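Local atomic coordinates of geranyltranstransferase (IspA) (Helicobacter pylori, PDB entry 3LLW), a protein that probably transfers prenyl groups in isoprenoid biosynthesis, as a magnesium-dependent member of the FPP/GGPP synthase family. Residues Ala39-Val44 / Ile79-Glu84. Sequence-based numbering, arbitrary orientation.
Sequences AFFEMV and IALSIE
Phe-41 and Val-44 of helix 36-45 meet Leu-81 and Glu-84 of helix 73-94, with the two short helix segments almost perpendicular at 91° and their axes still 12.2 Å apart at closest approach. The nearest CA atoms across the gap are those of Val-44 and Glu-84, 7.5 Å from each other. The ring of Phe-41 and the branched end of Leu-81 bridge the wider part of the gap. Phe-41 and Leu-81 reach from opposite directions. CZ of Phe-41 lies 3.8 Å from CD1 of Leu-81, with CD2 scarcely farther, so the far corner of the ring faces the fork of the leucine. CD1 sits at the ring edge, near its plane. In Leu-81, CG stands anti to the backbone N (chi1 -172°), which carries the branch point toward the phenyl ring; chi2 then sets the two methyls on it. One face of that ring is taken by its own helix, where CB of Val-44 rests 3.9 Å above the plane, over the centre. CG1 of Val-44 extends the apolar patch more loosely, 4.4 Å from CD1 of Leu-81. It also lies 4.3 Å from CG of Glu-84, touching the aliphatic part of that side chain. The buried carboxylate of Glu-84 has a different partner: OE2 forms a salt bridge with NH2 of Arg-50, and the same NH2 hydrogen-bonds to the carbonyl O of Val-44. Phe-21 and Leu-22 of helix 6-23 pack on Leu-81, and Leu-22 also touches Val-44. The contact joins two helices of the all-alpha polyprenyl synthetase fold in the buried interior, away from the magnesium-binding Asp-94 and Asp-100. No hydrogen bond crosses directly between the segments, so their direct cohesion is van der Waals and hydrophobic, and the polar link through Arg-50 is indirect.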
ATOM      1  N   ALA A  39      -2.742  -6.216 -17.813  1.00 51.32           N
ATOM      2  CA  ALA A  39      -2.781  -4.802 -17.448  1.00 48.28           C
ATOM      3  C   ALA A  39      -2.050  -4.484 -16.129  1.00 47.30           C
ATOM      4  O   ALA A  39      -1.601  -3.356 -15.939  1.00 46.22           O
ATOM      5  CB  ALA A  39      -4.196  -4.346 -17.364  1.00 42.03           C
ATOM      6  N   PHE A  40      -1.945  -5.469 -15.235  1.00 43.30           N
ATOM      7  CA  PHE A  40      -1.283  -5.295 -13.931  1.00 45.13           C
ATOM      8  C   PHE A  40       0.163  -4.802 -14.021  1.00 43.27           C
ATOM      9  O   PHE A  40       0.500  -3.796 -13.411  1.00 48.14           O
ATOM     10  CB  PHE A  40      -1.352  -6.586 -13.094  1.00 42.84           C
ATOM     11  CG  PHE A  40      -0.659  -6.488 -11.757  1.00 46.59           C
ATOM     12  CD1 PHE A  40      -1.074  -5.550 -10.801  1.00 41.87           C
ATOM     13  CD2 PHE A  40       0.404  -7.333 -11.449  1.00 39.29           C
ATOM     14  CE1 PHE A  40      -0.442  -5.464  -9.569  1.00 38.22           C
ATOM     15  CE2 PHE A  40       1.051  -7.257 -10.211  1.00 43.07           C
ATOM     16  CZ  PHE A  40       0.633  -6.327  -9.269  1.00 46.26           C
ATOM     17  N   PHE A  41       1.001  -5.497 -14.792  1.00 44.44           N
ATOM     18  CA  PHE A  41       2.430  -5.204 -14.833  1.00 42.32           C
ATOM     19  C   PHE A  41       2.860  -4.405 -16.065  1.00 43.76           C
ATOM     20  O   PHE A  41       4.010  -3.977 -16.169  1.00 45.35           O
ATOM     21  CB  PHE A  41       3.220  -6.506 -14.734  1.00 48.23           C
ATOM     22  CG  PHE A  41       4.415  -6.429 -13.814  1.00 52.52           C
ATOM     23  CD1 PHE A  41       4.252  -6.181 -12.447  1.00 53.56           C
ATOM     24  CD2 PHE A  41       5.702  -6.629 -14.309  1.00 56.39           C
ATOM     25  CE1 PHE A  41       5.361  -6.123 -11.580  1.00 46.08           C
ATOM     26  CE2 PHE A  41       6.816  -6.577 -13.463  1.00 51.80           C
ATOM     27  CZ  PHE A  41       6.643  -6.322 -12.092  1.00 54.52           C
ATOM     28  N   GLU A  42       1.923  -4.202 -16.985  1.00 43.83           N
ATOM     29  CA  GLU A  42       2.169  -3.560 -18.268  1.00 47.27           C
ATOM     30  C   GLU A  42       2.965  -2.249 -18.188  1.00 49.07           C
ATOM     31  O   GLU A  42       3.939  -2.071 -18.923  1.00 49.47           O
ATOM     32  CB  GLU A  42       0.829  -3.319 -18.978  1.00 48.54           C
ATOM     33  CG  GLU A  42       0.958  -3.073 -20.460  1.00 55.00           C
ATOM     34  CD  GLU A  42      -0.388  -3.006 -21.173  1.00 60.50           C
ATOM     35  OE1 GLU A  42      -1.316  -3.752 -20.785  1.00 66.85           O
ATOM     36  OE2 GLU A  42      -0.509  -2.217 -22.132  1.00 66.17           O
ATOM     37  N   MET A  43       2.555  -1.341 -17.296  1.00 48.84           N
ATOM     38  CA  MET A  43       3.245  -0.056 -17.127  1.00 43.68           C
ATOM     39  C   MET A  43       4.595  -0.198 -16.398  1.00 37.96           C
ATOM     40  O   MET A  43       5.443   0.698 -16.477  1.00 40.00           O
ATOM     41  CB  MET A  43       2.352   0.972 -16.418  1.00 38.15           C
ATOM     42  CG  MET A  43       1.036   1.281 -17.120  1.00 53.95           C
ATOM     43  SD  MET A  43       1.174   1.698 -18.877  1.00 46.52           S
ATOM     44  CE  MET A  43       0.346   0.356 -19.647  1.00 57.28           C
ATOM     45  N   VAL A  44       4.804  -1.309 -15.697  1.00 38.57           N
ATOM     46  CA  VAL A  44       6.118  -1.563 -15.089  1.00 43.91           C
ATOM     47  C   VAL A  44       7.071  -2.033 -16.190  1.00 49.96           C
ATOM     48  O   VAL A  44       8.229  -1.614 -16.240  1.00 50.56           O
ATOM     49  CB  VAL A  44       6.075  -2.626 -13.949  1.00 39.28           C
ATOM     50  CG1 VAL A  44       7.405  -2.652 -13.162  1.00 37.33           C
ATOM     51  CG2 VAL A  44       4.916  -2.362 -13.017  1.00 29.62           C
ATOM     52  N   ILE A  79      13.075  -6.742  -3.537  1.00 33.94           N
ATOM     53  CA  ILE A  79      13.132  -5.440  -2.884  1.00 34.41           C
ATOM     54  C   ILE A  79      13.287  -4.264  -3.845  1.00 39.06           C
ATOM     55  O   ILE A  79      12.568  -3.260  -3.740  1.00 43.94           O
ATOM     56  CB  ILE A  79      14.267  -5.398  -1.861  1.00 38.43           C
ATOM     57  CG1 ILE A  79      14.024  -6.475  -0.785  1.00 39.04           C
ATOM     58  CG2 ILE A  79      14.394  -3.994  -1.294  1.00 37.29           C
ATOM     59  CD1 ILE A  79      15.200  -6.746   0.135  1.00 43.21           C
ATOM     60  N   ALA A  80      14.218  -4.392  -4.785  1.00 38.65           N
ATOM     61  CA  ALA A  80      14.423  -3.385  -5.816  1.00 38.06           C
ATOM     62  C   ALA A  80      13.150  -3.203  -6.657  1.00 35.31           C
ATOM     63  O   ALA A  80      12.797  -2.077  -7.013  1.00 38.08           O
ATOM     64  CB  ALA A  80      15.598  -3.782  -6.706  1.00 38.88           C
ATOM     65  N   LEU A  81      12.475  -4.316  -6.942  1.00 36.57           N
ATOM     66  CA  LEU A  81      11.226  -4.341  -7.709  1.00 41.61           C
ATOM     67  C   LEU A  81      10.078  -3.685  -6.926  1.00 45.48           C
ATOM     68  O   LEU A  81       9.203  -3.043  -7.525  1.00 46.11           O
ATOM     69  CB  LEU A  81      10.858  -5.778  -8.114  1.00 36.28           C
ATOM     70  CG  LEU A  81       9.674  -5.969  -9.083  1.00 42.33           C
ATOM     71  CD1 LEU A  81       9.761  -5.034 -10.266  1.00 34.13           C
ATOM     72  CD2 LEU A  81       9.525  -7.408  -9.539  1.00 44.19           C
ATOM     73  N   SER A  82      10.100  -3.792  -5.596  1.00 39.41           N
ATOM     74  CA  SER A  82       9.047  -3.161  -4.789  1.00 39.57           C
ATOM     75  C   SER A  82       9.108  -1.649  -4.898  1.00 38.40           C
ATOM     76  O   SER A  82       8.073  -0.990  -4.949  1.00 45.48           O
ATOM     77  CB  SER A  82       9.150  -3.564  -3.328  1.00 41.58           C
ATOM     78  OG  SER A  82      10.206  -2.872  -2.718  1.00 43.60           O
ATOM     79  N   ILE A  83      10.325  -1.109  -4.944  1.00 39.85           N
ATOM     80  CA  ILE A  83      10.539   0.321  -5.149  1.00 35.73           C
ATOM     81  C   ILE A  83      10.048   0.752  -6.546  1.00 41.53           C
ATOM     82  O   ILE A  83       9.423   1.803  -6.693  1.00 38.11           O
ATOM     83  CB  ILE A  83      12.017   0.695  -4.994  1.00 38.50           C
ATOM     84  CG1 ILE A  83      12.567   0.194  -3.642  1.00 46.01           C
ATOM     85  CG2 ILE A  83      12.181   2.206  -5.071  1.00 44.56           C
ATOM     86  CD1 ILE A  83      14.076   0.369  -3.458  1.00 38.21           C
ATOM     87  N   GLU A  84      10.315  -0.080  -7.552  1.00 35.45           N
ATOM     88  CA  GLU A  84       9.940   0.249  -8.917  1.00 45.73           C
ATOM     89  C   GLU A  84       8.411   0.243  -9.060  1.00 40.83           C
ATOM     90  O   GLU A  84       7.860   1.146  -9.663  1.00 43.52           O
ATOM     91  CB  GLU A  84      10.669  -0.674  -9.914  1.00 45.77           C
ATOM     92  CG  GLU A  84      10.531  -0.330 -11.421  1.00 44.70           C
ATOM     93  CD  GLU A  84      11.067   1.050 -11.846  1.00 52.39           C
ATOM     94  OE1 GLU A  84      11.871   1.675 -11.109  1.00 46.72           O
ATOM     95  OE2 GLU A  84      10.670   1.508 -12.950  1.00 48.53           O
TER